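Local coordinates for thiosulfate sulfurtransferase (PDB 1YT8), which probably transfers sulfur from thiosulfate to cyanide and is built from four rhodanese-like domains, at residues A[396-401]-A[433-438]; A[412-417]-A[486-491]; A[376-381]-A[460-465]; A[418-423]-A[448-453]. All coordinates share one frame; numbering follows the deposited sequence.

Contact 1 (A[396-401]-A[433-438]); sequences LDFTAS and YVLTCG
Leu396 pairs with Leu435 and Asp397 with Thr436 as neighbours on two adjacent parallel strands. The touching parts run 14° apart. Three backbone bonds join them: Leu396 N to Val434 O (3.0 Å), Thr436 N to Leu396 O (2.9 Å) and Phe398 N to Thr436 O (2.9 Å). The last is nearly straight, at 173°. Leu396 O also receives a CA-H contact from Leu435.

Leu396 and Leu435 project from the same face of the sheet. They lie side by side, with Leu396 CD1 3.8 Å from Leu435 CD2. The same Leu396 methyl reaches the Tyr433 ring. Phe398 follows on this side, its CE2 against Leu435 CB, while Thr436 O sits at the ring edge near its plane. Helices 420-427 and 441-454 cover this apolar row.

Asp397 and Thr436 project from the other face. Thr436 CG2 packs 3.6 Å from Leu396 O, and its OG1 bonds to Thr465 OG1. Asp397 holds CG anti to its own N (chi1 -161°). OD1 can then accept from Thr399 N (3.1 Å), which makes an Asx turn. The amide meets OD1 from above the carboxylate plane. Thr399 OG1, also bonded to Asn403, shares a water with Gly438 N; the water accepts from Gly438 N at 2.7 Å.

Cys437 follows its strand directly, as Cys193 of the sulfite pocket follows strand 188-192, which is consistent with a position at the start of the active-site loop of the rhodanese fold. Beyond Thr436 O, therefore, the direct backbone ladder gives way to a side-chain turn and a water bridge.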
loop_
_atom_site.group_PDB
_atom_site.type_symbol
_atom_site.label_atom_id
_atom_site.label_comp_id
_atom_site.label_asym_id
_atom_site.label_seq_id
_atom_site.Cartn_x
_atom_site.Cartn_y
_atom_site.Cartn_z
ATOM N N LEU A 396 -24.288 -9.940 -9.544
ATOM C CA LEU A 396 -23.517 -9.578 -8.362
ATOM C C LEU A 396 -22.202 -8.946 -8.806
ATOM O O LEU A 396 -21.466 -9.535 -9.599
ATOM C CB LEU A 396 -23.229 -10.825 -7.518
ATOM C CG LEU A 396 -24.444 -11.634 -7.065
ATOM C CD1 LEU A 396 -23.982 -12.771 -6.155
ATOM C CD2 LEU A 396 -25.430 -10.724 -6.333
ATOM N N ASP A 397 -21.912 -7.754 -8.287
ATOM C CA ASP A 397 -20.695 -7.020 -8.633
ATOM C C ASP A 397 -19.696 -7.084 -7.471
ATOM O O ASP A 397 -19.977 -6.596 -6.380
ATOM C CB ASP A 397 -21.046 -5.557 -8.926
ATOM C CG ASP A 397 -19.973 -4.842 -9.725
ATOM O OD1 ASP A 397 -18.806 -5.293 -9.708
ATOM O OD2 ASP A 397 -20.300 -3.817 -10.365
ATOM N N PHE A 398 -18.529 -7.669 -7.724
ATOM C CA PHE A 398 -17.492 -7.823 -6.705
ATOM C C PHE A 398 -16.410 -6.743 -6.708
ATOM O O PHE A 398 -15.498 -6.776 -5.873
ATOM C CB PHE A 398 -16.833 -9.198 -6.858
ATOM C CG PHE A 398 -17.733 -10.342 -6.484
ATOM C CD1 PHE A 398 -17.692 -10.885 -5.204
ATOM C CD2 PHE A 398 -18.651 -10.846 -7.398
ATOM C CE1 PHE A 398 -18.556 -11.917 -4.838
ATOM C CE2 PHE A 398 -19.522 -11.877 -7.040
ATOM C CZ PHE A 398 -19.473 -12.412 -5.759
ATOM N N THR A 399 -16.489 -5.795 -7.638
ATOM C CA THR A 399 -15.485 -4.732 -7.688
ATOM C C THR A 399 -15.585 -3.891 -6.411
ATOM O O THR A 399 -16.553 -4.007 -5.664
ATOM C CB THR A 399 -15.686 -3.820 -8.920
ATOM O OG1 THR A 399 -14.532 -2.986 -9.093
ATOM C CG2 THR A 399 -16.911 -2.938 -8.742
ATOM N N ALA A 400 -14.587 -3.050 -6.158
ATOM C CA ALA A 400 -14.600 -2.209 -4.962
ATOM C C ALA A 400 -15.837 -1.317 -4.975
ATOM O O ALA A 400 -16.255 -0.844 -6.036
ATOM C CB ALA A 400 -13.336 -1.357 -4.907
ATOM N N SER A 401 -16.423 -1.088 -3.800
ATOM C CA SER A 401 -17.627 -0.268 -3.707
ATOM C C SER A 401 -17.447 1.095 -4.365
ATOM O O SER A 401 -18.387 1.630 -4.958
ATOM C CB SER A 401 -18.067 -0.095 -2.243
ATOM O OG SER A 401 -17.147 0.678 -1.496
ATOM N N TYR A 433 -27.586 -16.692 -11.423
ATOM C CA TYR A 433 -26.697 -15.614 -11.009
ATOM C C TYR A 433 -25.592 -15.404 -12.030
ATOM O O TYR A 433 -25.097 -16.357 -12.629
ATOM C CB TYR A 433 -26.036 -15.946 -9.670
ATOM C CG TYR A 433 -26.965 -15.978 -8.484
ATOM C CD1 TYR A 433 -27.181 -14.837 -7.708
ATOM C CD2 TYR A 433 -27.611 -17.156 -8.119
ATOM C CE1 TYR A 433 -28.016 -14.876 -6.594
ATOM C CE2 TYR A 433 -28.448 -17.204 -7.012
ATOM C CZ TYR A 433 -28.646 -16.064 -6.253
ATOM O OH TYR A 433 -29.480 -16.123 -5.164
ATOM N N VAL A 434 -25.209 -14.147 -12.217
ATOM C CA VAL A 434 -24.128 -13.794 -13.120
ATOM C C VAL A 434 -23.195 -12.922 -12.285
ATOM O O VAL A 434 -23.615 -11.900 -11.741
ATOM C CB VAL A 434 -24.627 -12.999 -14.340
ATOM C CG1 VAL A 434 -23.436 -12.586 -15.201
ATOM C CG2 VAL A 434 -25.592 -13.856 -15.161
ATOM N N LEU A 435 -21.940 -13.338 -12.164
ATOM C CA LEU A 435 -20.975 -12.595 -11.360
ATOM C C LEU A 435 -20.048 -11.739 -12.217
ATOM O O LEU A 435 -19.642 -12.143 -13.306
ATOM C CB LEU A 435 -20.142 -13.567 -10.518
ATOM C CG LEU A 435 -20.897 -14.744 -9.878
ATOM C CD1 LEU A 435 -19.932 -15.510 -8.986
ATOM C CD2 LEU A 435 -22.096 -14.257 -9.072
ATOM N N THR A 436 -19.712 -10.554 -11.719
ATOM C CA THR A 436 -18.829 -9.663 -12.452
ATOM C C THR A 436 -17.945 -8.851 -11.511
ATOM O O THR A 436 -18.098 -8.887 -10.293
ATOM C CB THR A 436 -19.638 -8.675 -13.337
ATOM O OG1 THR A 436 -18.751 -7.971 -14.217
ATOM C CG2 THR A 436 -20.373 -7.656 -12.469
ATOM N N CYS A 437 -17.002 -8.140 -12.112
ATOM C CA CYS A 437 -16.088 -7.243 -11.418
ATOM C C CYS A 437 -15.378 -6.542 -12.564
ATOM O O CYS A 437 -15.770 -6.712 -13.722
ATOM C CB CYS A 437 -15.100 -7.998 -10.510
ATOM S SG CYS A 437 -13.888 -9.066 -11.311
ATOM N N GLY A 438 -14.352 -5.755 -12.262
ATOM C CA GLY A 438 -13.652 -5.044 -13.316
ATOM C C GLY A 438 -13.318 -5.866 -14.549
ATOM O O GLY A 438 -13.687 -5.503 -15.669
HETATM O O HOH W 1 -12.797 -4.926 -10.173
#

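Contact 2 (A[412-417]-A[486-491])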
loop_
_atom_site.group_PDB
_atom_site.type_symbol
_atom_site.label_atom_id
_atom_site.label_comp_id
_atom_site.label_asym_id
_atom_site.label_seq_id
_atom_site.Cartn_x
_atom_site.Cartn_y
_atom_site.Cartn_z
ATOM N N ALA A 412 -27.214 -4.309 -11.275
ATOM C CA ALA A 412 -26.233 -5.082 -10.517
ATOM C C ALA A 412 -26.265 -4.738 -9.031
ATOM O O ALA A 412 -26.520 -3.593 -8.649
ATOM C CB ALA A 412 -24.835 -4.841 -11.075
ATOM N N ALA A 413 -26.017 -5.740 -8.191
ATOM C CA ALA A 413 -25.995 -5.542 -6.748
ATOM C C ALA A 413 -24.546 -5.627 -6.272
ATOM O O ALA A 413 -23.829 -6.566 -6.614
ATOM C CB ALA A 413 -26.835 -6.617 -6.050
ATOM N N TRP A 414 -24.104 -4.637 -5.502
ATOM C CA TRP A 414 -22.737 -4.672 -4.998
ATOM C C TRP A 414 -22.689 -5.592 -3.782
ATOM O O TRP A 414 -23.578 -5.558 -2.926
ATOM C CB TRP A 414 -22.247 -3.275 -4.597
ATOM C CG TRP A 414 -20.839 -3.313 -4.082
ATOM C CD1 TRP A 414 -19.700 -3.467 -4.822
ATOM C CD2 TRP A 414 -20.429 -3.303 -2.710
ATOM N NE1 TRP A 414 -18.605 -3.560 -3.993
ATOM C CE2 TRP A 414 -19.023 -3.463 -2.692
ATOM C CE3 TRP A 414 -21.113 -3.179 -1.492
ATOM C CZ2 TRP A 414 -18.284 -3.502 -1.500
ATOM C CZ3 TRP A 414 -20.377 -3.218 -0.303
ATOM C CH2 TRP A 414 -18.976 -3.379 -0.320
ATOM N N VAL A 415 -21.646 -6.410 -3.705
ATOM C CA VAL A 415 -21.498 -7.339 -2.595
ATOM C C VAL A 415 -20.053 -7.477 -2.136
ATOM O O VAL A 415 -19.116 -7.134 -2.861
ATOM C CB VAL A 415 -21.980 -8.763 -2.976
ATOM C CG1 VAL A 415 -23.446 -8.741 -3.378
ATOM C CG2 VAL A 415 -21.134 -9.302 -4.115
ATOM N N LEU A 416 -19.900 -7.979 -0.919
ATOM C CA LEU A 416 -18.603 -8.255 -0.324
ATOM C C LEU A 416 -18.473 -9.765 -0.447
ATOM O O LEU A 416 -19.367 -10.498 -0.024
ATOM C CB LEU A 416 -18.587 -7.887 1.160
ATOM C CG LEU A 416 -18.411 -6.428 1.573
ATOM C CD1 LEU A 416 -18.534 -6.319 3.090
ATOM C CD2 LEU A 416 -17.051 -5.924 1.100
ATOM N N ARG A 417 -17.379 -10.237 -1.023
ATOM C CA ARG A 417 -17.201 -11.671 -1.162
ATOM C C ARG A 417 -17.172 -12.349 0.207
ATOM O O ARG A 417 -17.585 -13.501 0.347
ATOM C CB ARG A 417 -15.909 -11.978 -1.918
ATOM C CG ARG A 417 -15.685 -13.465 -2.124
ATOM C CD ARG A 417 -14.389 -13.736 -2.842
ATOM N NE ARG A 417 -14.064 -15.158 -2.850
ATOM C CZ ARG A 417 -12.829 -15.632 -2.945
ATOM N NH1 ARG A 417 -11.804 -14.793 -3.041
ATOM N NH2 ARG A 417 -12.614 -16.943 -2.926
ATOM N N ARG A 486 -20.716 -0.937 3.063
ATOM C CA ARG A 486 -19.492 -0.420 2.450
ATOM C C ARG A 486 -18.372 -0.256 3.469
ATOM O O ARG A 486 -18.111 0.848 3.946
ATOM C CB ARG A 486 -19.739 0.928 1.760
ATOM C CG ARG A 486 -20.539 0.841 0.475
ATOM C CD ARG A 486 -20.590 2.185 -0.248
ATOM N NE ARG A 486 -19.292 2.585 -0.790
ATOM C CZ ARG A 486 -19.094 3.683 -1.515
ATOM N NH1 ARG A 486 -20.109 4.492 -1.782
ATOM N NH2 ARG A 486 -17.886 3.966 -1.987
ATOM N N ILE A 487 -17.713 -1.361 3.794
ATOM C CA ILE A 487 -16.610 -1.343 4.749
ATOM C C ILE A 487 -15.322 -1.831 4.092
ATOM O O ILE A 487 -14.334 -2.103 4.778
ATOM C CB ILE A 487 -16.908 -2.258 5.956
ATOM C CG1 ILE A 487 -17.182 -3.686 5.466
ATOM C CG2 ILE A 487 -18.087 -1.708 6.748
ATOM C CD1 ILE A 487 -17.322 -4.713 6.578
ATOM N N ASP A 488 -15.330 -1.935 2.764
ATOM C CA ASP A 488 -14.162 -2.426 2.052
ATOM C C ASP A 488 -12.999 -1.443 1.967
ATOM O O ASP A 488 -11.887 -1.833 1.616
ATOM C CB ASP A 488 -14.556 -2.942 0.652
ATOM C CG ASP A 488 -15.190 -1.877 -0.236
ATOM O OD1 ASP A 488 -15.882 -0.974 0.273
ATOM O OD2 ASP A 488 -15.015 -1.970 -1.469
ATOM N N ARG A 489 -13.245 -0.180 2.307
ATOM C CA ARG A 489 -12.183 0.823 2.284
ATOM C C ARG A 489 -12.209 1.776 3.473
ATOM O O ARG A 489 -13.248 2.331 3.825
ATOM C CB ARG A 489 -12.227 1.645 0.989
ATOM C CG ARG A 489 -11.264 2.833 1.015
ATOM C CD ARG A 489 -11.128 3.530 -0.323
ATOM N NE ARG A 489 -10.225 4.677 -0.221
ATOM C CZ ARG A 489 -10.513 5.803 0.426
ATOM N NH1 ARG A 489 -11.689 5.947 1.025
ATOM N NH2 ARG A 489 -9.614 6.778 0.498
ATOM N N TYR A 490 -11.048 1.964 4.092
ATOM C CA TYR A 490 -10.924 2.877 5.218
ATOM C C TYR A 490 -10.829 4.291 4.655
ATOM O O TYR A 490 -10.016 4.557 3.769
ATOM C CB TYR A 490 -9.661 2.560 6.024
ATOM C CG TYR A 490 -9.274 3.643 7.009
ATOM C CD1 TYR A 490 -10.175 4.090 7.978
ATOM C CD2 TYR A 490 -8.000 4.211 6.984
ATOM C CE1 TYR A 490 -9.810 5.081 8.904
ATOM C CE2 TYR A 490 -7.626 5.202 7.901
ATOM C CZ TYR A 490 -8.534 5.630 8.857
ATOM O OH TYR A 490 -8.162 6.598 9.769
ATOM N N ARG A 491 -11.665 5.188 5.163
ATOM C CA ARG A 491 -11.673 6.576 4.709
ATOM C C ARG A 491 -10.467 7.308 5.299
ATOM O O ARG A 491 -10.536 7.853 6.396
ATOM C CB ARG A 491 -12.973 7.255 5.150
ATOM C CG ARG A 491 -13.187 8.652 4.598
ATOM C CD ARG A 491 -14.498 9.236 5.114
ATOM N NE ARG A 491 -14.798 10.544 4.536
ATOM C CZ ARG A 491 -15.872 11.267 4.847
ATOM N NH1 ARG A 491 -16.747 10.808 5.733
ATOM N NH2 ARG A 491 -16.070 12.449 4.278
#
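Asp488 OD1 is hydrogen-bonded to Ser401 OG, and the same carboxylate lies against the indole of Trp414. Trp414 belongs to strand 413-414, an outermost strand of the parallel sheet in this rhodanese-like domain. The segment 486-491 is part of the long loop that follows helix 464-470. It passes beside that sheet edge without any direct hydrogen bond to 412-417.

The Asp488 and Trp414 side chains reach toward each other from the two segments. OD2 comes to 3.6 Å from Trp414 CZ2, and the carboxylate and ring planes are 49° apart. The indole is set by its own bond, from NE1 to Thr399 O. Its CG is anti to the backbone N (chi1 -180°), which carries the six-membered ring out to the loop. Further round that ring, CZ3 lies 4.0 Å from Arg486 CA and 4.1 Å from Arg486 CG. The guanidinium of Arg486 turns to a salt bridge with Glu479 instead.

Upstream in the same loop, Leu481 and Ala483 make backbone bonds to Trp414. Ile487 also packs on helix 32-35, so the loop connects this sheet edge with the first rhodanese-like domain.

Leu416 completes the apolar part. Its two methyls divide the work: CD2 rests 3.9 Å from Asp488 CB, while CD1 meets Ile487 CG1 at 3.8 Å, the two side chains crossing at about a right angle.

Contact 3 (A[376-381]-A[460-465])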
loop_
_atom_site.group_PDB
_atom_site.type_symbol
_atom_site.label_atom_id
_atom_site.label_comp_id
_atom_site.label_asym_id
_atom_site.label_seq_id
_atom_site.Cartn_x
_atom_site.Cartn_y
_atom_site.Cartn_z
ATOM N N ALA A 376 -15.242 -21.994 -14.619
ATOM C CA ALA A 376 -16.533 -21.330 -14.566
ATOM C C ALA A 376 -17.180 -21.270 -15.938
ATOM O O ALA A 376 -16.494 -21.159 -16.957
ATOM C CB ALA A 376 -16.372 -19.912 -14.008
ATOM N N ASP A 377 -18.502 -21.365 -15.958
ATOM C CA ASP A 377 -19.246 -21.270 -17.202
ATOM C C ASP A 377 -19.429 -19.772 -17.418
ATOM O O ASP A 377 -19.888 -19.058 -16.521
ATOM C CB ASP A 377 -20.601 -21.972 -17.066
ATOM C CG ASP A 377 -20.457 -23.466 -16.845
ATOM O OD1 ASP A 377 -19.782 -24.125 -17.665
ATOM O OD2 ASP A 377 -21.015 -23.984 -15.858
ATOM N N THR A 378 -19.047 -19.291 -18.597
ATOM C CA THR A 378 -19.151 -17.869 -18.889
ATOM C C THR A 378 -20.326 -17.498 -19.782
ATOM O O THR A 378 -20.943 -18.348 -20.425
ATOM C CB THR A 378 -17.861 -17.339 -19.549
ATOM O OG1 THR A 378 -17.604 -18.070 -20.754
ATOM C CG2 THR A 378 -16.677 -17.487 -18.604
ATOM N N ILE A 379 -20.625 -16.206 -19.804
ATOM C CA ILE A 379 -21.708 -15.667 -20.605
ATOM C C ILE A 379 -21.210 -14.351 -21.198
ATOM O O ILE A 379 -20.560 -13.564 -20.509
ATOM C CB ILE A 379 -22.962 -15.424 -19.734
ATOM C CG1 ILE A 379 -24.096 -14.858 -20.591
ATOM C CG2 ILE A 379 -22.626 -14.481 -18.582
ATOM C CD1 ILE A 379 -25.396 -14.654 -19.824
ATOM N N ASP A 380 -21.493 -14.125 -22.477
ATOM C CA ASP A 380 -21.062 -12.903 -23.149
ATOM C C ASP A 380 -21.940 -11.729 -22.729
ATOM O O ASP A 380 -23.107 -11.905 -22.392
ATOM C CB ASP A 380 -21.137 -13.067 -24.675
ATOM C CG ASP A 380 -20.332 -14.254 -25.181
ATOM O OD1 ASP A 380 -19.132 -14.354 -24.842
ATOM O OD2 ASP A 380 -20.899 -15.088 -25.925
ATOM N N PRO A 381 -21.383 -10.509 -22.745
ATOM C CA PRO A 381 -22.127 -9.305 -22.365
ATOM C C PRO A 381 -23.470 -9.147 -23.086
ATOM O O PRO A 381 -24.479 -8.829 -22.459
ATOM C CB PRO A 381 -21.149 -8.183 -22.701
ATOM C CG PRO A 381 -19.822 -8.811 -22.383
ATOM C CD PRO A 381 -19.963 -10.195 -22.988
ATOM N N LEU A 460 -20.228 -16.613 -15.017
ATOM C CA LEU A 460 -19.233 -15.553 -14.924
ATOM C C LEU A 460 -19.315 -14.704 -16.186
ATOM O O LEU A 460 -19.285 -15.233 -17.298
ATOM C CB LEU A 460 -17.827 -16.147 -14.815
ATOM C CG LEU A 460 -16.670 -15.148 -14.732
ATOM C CD1 LEU A 460 -16.760 -14.384 -13.416
ATOM C CD2 LEU A 460 -15.331 -15.892 -14.824
ATOM N N LEU A 461 -19.430 -13.392 -16.015
ATOM C CA LEU A 461 -19.491 -12.496 -17.162
ATOM C C LEU A 461 -18.118 -12.484 -17.825
ATOM O O LEU A 461 -17.123 -12.095 -17.206
ATOM C CB LEU A 461 -19.871 -11.082 -16.717
ATOM C CG LEU A 461 -19.997 -10.038 -17.831
ATOM C CD1 LEU A 461 -21.027 -10.502 -18.851
ATOM C CD2 LEU A 461 -20.409 -8.698 -17.238
ATOM N N ASP A 462 -18.072 -12.923 -19.080
ATOM C CA ASP A 462 -16.835 -12.985 -19.852
ATOM C C ASP A 462 -16.230 -11.592 -20.010
ATOM O O ASP A 462 -16.776 -10.755 -20.727
ATOM C CB ASP A 462 -17.121 -13.565 -21.241
ATOM C CG ASP A 462 -15.900 -14.216 -21.874
ATOM O OD1 ASP A 462 -14.774 -13.708 -21.691
ATOM O OD2 ASP A 462 -16.075 -15.239 -22.572
ATOM N N GLY A 463 -15.109 -11.343 -19.340
ATOM C CA GLY A 463 -14.463 -10.043 -19.444
ATOM C C GLY A 463 -14.929 -9.014 -18.427
ATOM O O GLY A 463 -14.448 -7.876 -18.416
ATOM N N GLY A 464 -15.873 -9.402 -17.578
ATOM C CA GLY A 464 -16.372 -8.495 -16.560
ATOM C C GLY A 464 -17.043 -7.229 -17.064
ATOM O O GLY A 464 -17.393 -7.111 -18.239
ATOM N N THR A 465 -17.215 -6.272 -16.159
ATOM C CA THR A 465 -17.864 -5.008 -16.478
ATOM C C THR A 465 -17.138 -4.235 -17.577
ATOM O O THR A 465 -17.766 -3.509 -18.350
ATOM C CB THR A 465 -17.987 -4.137 -15.213
ATOM O OG1 THR A 465 -18.670 -4.882 -14.194
ATOM C CG2 THR A 465 -18.770 -2.861 -15.507
#
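Thr378 and Ile379 form the outer parallel strand beside Leu460 and Leu461. The tight part is the backbone ladder. Leu460 N gives to Asp377 O (2.9 Å), Ile379 N to Leu460 O (3.0 Å) and Asp462 N to Ile379 O (2.9 Å, 171°). Leu460 O also takes a close CA-H contact from Thr378.

Apolar side chains extend this packing. Leu461 has CG anti to its backbone N (chi1 -179°), which helps bring the end of the side chain back toward the outer strand, where CD1 meets Ile379 O at 3.5 Å. Pro381 CG is also close to Leu461 CD1 (4.1 Å), at the start of helix 381-387. At the other end Ala376 CB meets Leu460 CB, under helix 441-454.

The loose side holds Thr378, Asp380 and Asp462, all exposed. Asp462 points toward the outer strand, with CB beside Ile379 O. Its OD2 is 3.7 Å from Thr378 OG1, too long for a bond. Asp380 runs alongside it, pointing the same way, and Asp380 OD1 is 3.9 Å from Asp462 OD2. Their carboxylate planes are 23° apart.

Two like charges this close probably raise the affinity of the pair for a proton, an effect that solvent would soften. The cohesion of the contact comes from the backbone ladder and the leucines.

Contact 4 (A[418-423]-A[448-453])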
loop_
_atom_site.group_PDB
_atom_site.type_symbol
_atom_site.label_atom_id
_atom_site.label_comp_id
_atom_site.label_asym_id
_atom_site.label_seq_id
_atom_site.Cartn_x
_atom_site.Cartn_y
_atom_site.Cartn_z
ATOM N N SER A 418 -16.702 -11.616 1.213
ATOM C CA SER A 418 -16.590 -12.132 2.576
ATOM C C SER A 418 -17.917 -12.238 3.319
ATOM O O SER A 418 -17.976 -12.820 4.400
ATOM C CB SER A 418 -15.630 -11.254 3.391
ATOM O OG SER A 418 -16.146 -9.943 3.552
ATOM N N GLN A 419 -18.976 -11.675 2.741
ATOM C CA GLN A 419 -20.296 -11.710 3.364
ATOM C C GLN A 419 -21.374 -12.131 2.367
ATOM O O GLN A 419 -22.478 -11.582 2.361
ATOM C CB GLN A 419 -20.632 -10.329 3.944
ATOM C CG GLN A 419 -19.685 -9.884 5.054
ATOM C CD GLN A 419 -20.090 -8.569 5.697
ATOM O OE1 GLN A 419 -21.259 -8.176 5.660
ATOM N NE2 GLN A 419 -19.127 -7.893 6.313
ATOM N N LEU A 420 -21.054 -13.121 1.540
ATOM C CA LEU A 420 -21.989 -13.598 0.530
ATOM C C LEU A 420 -23.263 -14.234 1.080
ATOM O O LEU A 420 -24.337 -14.063 0.503
ATOM C CB LEU A 420 -21.289 -14.581 -0.413
ATOM C CG LEU A 420 -20.399 -13.963 -1.496
ATOM C CD1 LEU A 420 -19.644 -15.060 -2.227
ATOM C CD2 LEU A 420 -21.263 -13.164 -2.475
ATOM N N LYS A 421 -23.157 -14.969 2.183
ATOM C CA LYS A 421 -24.340 -15.609 2.746
ATOM C C LYS A 421 -25.405 -14.560 3.032
ATOM O O LYS A 421 -26.554 -14.682 2.601
ATOM C CB LYS A 421 -23.991 -16.354 4.036
ATOM C CG LYS A 421 -25.176 -17.082 4.660
ATOM C CD LYS A 421 -24.764 -17.824 5.922
ATOM C CE LYS A 421 -25.920 -18.635 6.499
ATOM N NZ LYS A 421 -27.059 -17.774 6.925
ATOM N N GLN A 422 -25.008 -13.518 3.753
ATOM C CA GLN A 422 -25.923 -12.441 4.101
ATOM C C GLN A 422 -26.445 -11.706 2.867
ATOM O O GLN A 422 -27.630 -11.385 2.783
ATOM C CB GLN A 422 -25.225 -11.449 5.032
ATOM C CG GLN A 422 -26.124 -10.320 5.506
ATOM C CD GLN A 422 -25.390 -9.309 6.367
ATOM O OE1 GLN A 422 -24.409 -8.698 5.933
ATOM N NE2 GLN A 422 -25.863 -9.125 7.592
ATOM N N ALA A 423 -25.564 -11.441 1.908
ATOM C CA ALA A 423 -25.965 -10.730 0.699
ATOM C C ALA A 423 -27.019 -11.491 -0.093
ATOM O O ALA A 423 -28.012 -10.913 -0.538
ATOM C CB ALA A 423 -24.754 -10.469 -0.177
ATOM N N ALA A 448 -17.739 -20.747 -7.053
ATOM C CA ALA A 448 -17.991 -21.928 -6.234
ATOM C C ALA A 448 -18.810 -21.642 -4.979
ATOM O O ALA A 448 -19.707 -22.416 -4.629
ATOM C CB ALA A 448 -16.666 -22.598 -5.855
ATOM N N GLU A 449 -18.510 -20.541 -4.298
ATOM C CA GLU A 449 -19.244 -20.198 -3.087
ATOM C C GLU A 449 -20.687 -19.809 -3.390
ATOM O O GLU A 449 -21.607 -20.202 -2.676
ATOM C CB GLU A 449 -18.565 -19.055 -2.327
ATOM C CG GLU A 449 -19.152 -18.894 -0.933
ATOM C CD GLU A 449 -18.485 -17.820 -0.100
ATOM O OE1 GLU A 449 -17.340 -17.426 -0.405
ATOM O OE2 GLU A 449 -19.118 -17.385 0.883
ATOM N N VAL A 450 -20.893 -19.034 -4.446
ATOM C CA VAL A 450 -22.251 -18.635 -4.788
ATOM C C VAL A 450 -23.075 -19.877 -5.141
ATOM O O VAL A 450 -24.240 -19.992 -4.755
ATOM C CB VAL A 450 -22.269 -17.633 -5.964
ATOM C CG1 VAL A 450 -23.706 -17.292 -6.322
ATOM C CG2 VAL A 450 -21.516 -16.354 -5.570
ATOM N N GLN A 451 -22.466 -20.814 -5.861
ATOM C CA GLN A 451 -23.169 -22.042 -6.223
ATOM C C GLN A 451 -23.538 -22.824 -4.971
ATOM O O GLN A 451 -24.651 -23.332 -4.849
ATOM C CB GLN A 451 -22.296 -22.928 -7.112
ATOM C CG GLN A 451 -21.977 -22.352 -8.470
ATOM C CD GLN A 451 -21.022 -23.234 -9.239
ATOM O OE1 GLN A 451 -19.956 -23.587 -8.738
ATOM N NE2 GLN A 451 -21.396 -23.596 -10.461
ATOM N N ALA A 452 -22.595 -22.919 -4.038
ATOM C CA ALA A 452 -22.823 -23.657 -2.796
ATOM C C ALA A 452 -23.923 -23.044 -1.935
ATOM O O ALA A 452 -24.806 -23.751 -1.441
ATOM C CB ALA A 452 -21.524 -23.748 -1.995
ATOM N N LEU A 453 -23.875 -21.728 -1.763
ATOM C CA LEU A 453 -24.865 -21.035 -0.946
ATOM C C LEU A 453 -26.261 -20.968 -1.566
ATOM O O LEU A 453 -27.264 -21.042 -0.852
ATOM C CB LEU A 453 -24.382 -19.610 -0.636
ATOM C CG LEU A 453 -23.114 -19.489 0.212
ATOM C CD1 LEU A 453 -22.572 -18.062 0.130
ATOM C CD2 LEU A 453 -23.427 -19.876 1.658
HETATM O O HOH W 2 -18.648 -15.241 2.187
#
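Leu420 of helix 420-427 touches Glu449, Val450 and Leu453 of helix 441-454. Its CB lies 3.7 Å from Leu453 CD1 and 3.8 Å from Glu449 OE2. CG stands anti to the carbonyl carbon (chi1 -79°), and the branch beyond it splits between two neighbours. CD1 goes to the partner helix. It touches Glu449 CD at 3.7 Å, with the extended Glu449 chain crossing it, and Val450 CG2 at 4.0 Å. CD2 turns to the sheet side and packs on the ring of Phe398.

Glu449 therefore offers its aliphatic stem and the carbon of its carboxylate to a methyl, while its oxygens are held by others. OE2 lies 2.6 Å from a water that probably donates to it. That water also receives the Leu420 amide, a longer bond of 3.3 Å at the first turn of helix 420-427. OE1 makes a salt bridge with Arg82 of the first rhodanese-like domain. The positive group probably stabilises the charged form of Glu449.

On the solvent side, Leu453 CD1 reaches Lys421 N at 3.8 Å, and Leu453 CD2 lies near Lys421 CB. The lysine ammonium heads away to Glu425.

Val450 continues inward onto Tyr433 and Leu435. Two neighbouring helices packed in this way on the same face of a parallel sheet are typical of the alpha/beta rhodanese fold.

In the fold
Contacts 1 to 3 lie along one parallel sheet, in the order 378-379, 458-461, 432-436, 393-397, 413-414. Contact 1 is central, about 10 Å from contact 2 and 11 Å from contact 3, centre to centre. Contacts 2 and 3, at the two edges, are about 21 Å apart. The bond that joins contact 1 to contact 2, Thr399 O to Trp414 NE1, is 2.7 Å long; Leu435 O and Leu461 N (3.0 Å) join contact 1 to contact 3. Contact 4 lies over one face. It touches contact 1 and is about 18 Å from contact 3, centre to centre. The sulfite seen in this protein binds instead at Cys193 to Arg198 and Gln312, none of them in the four contacts.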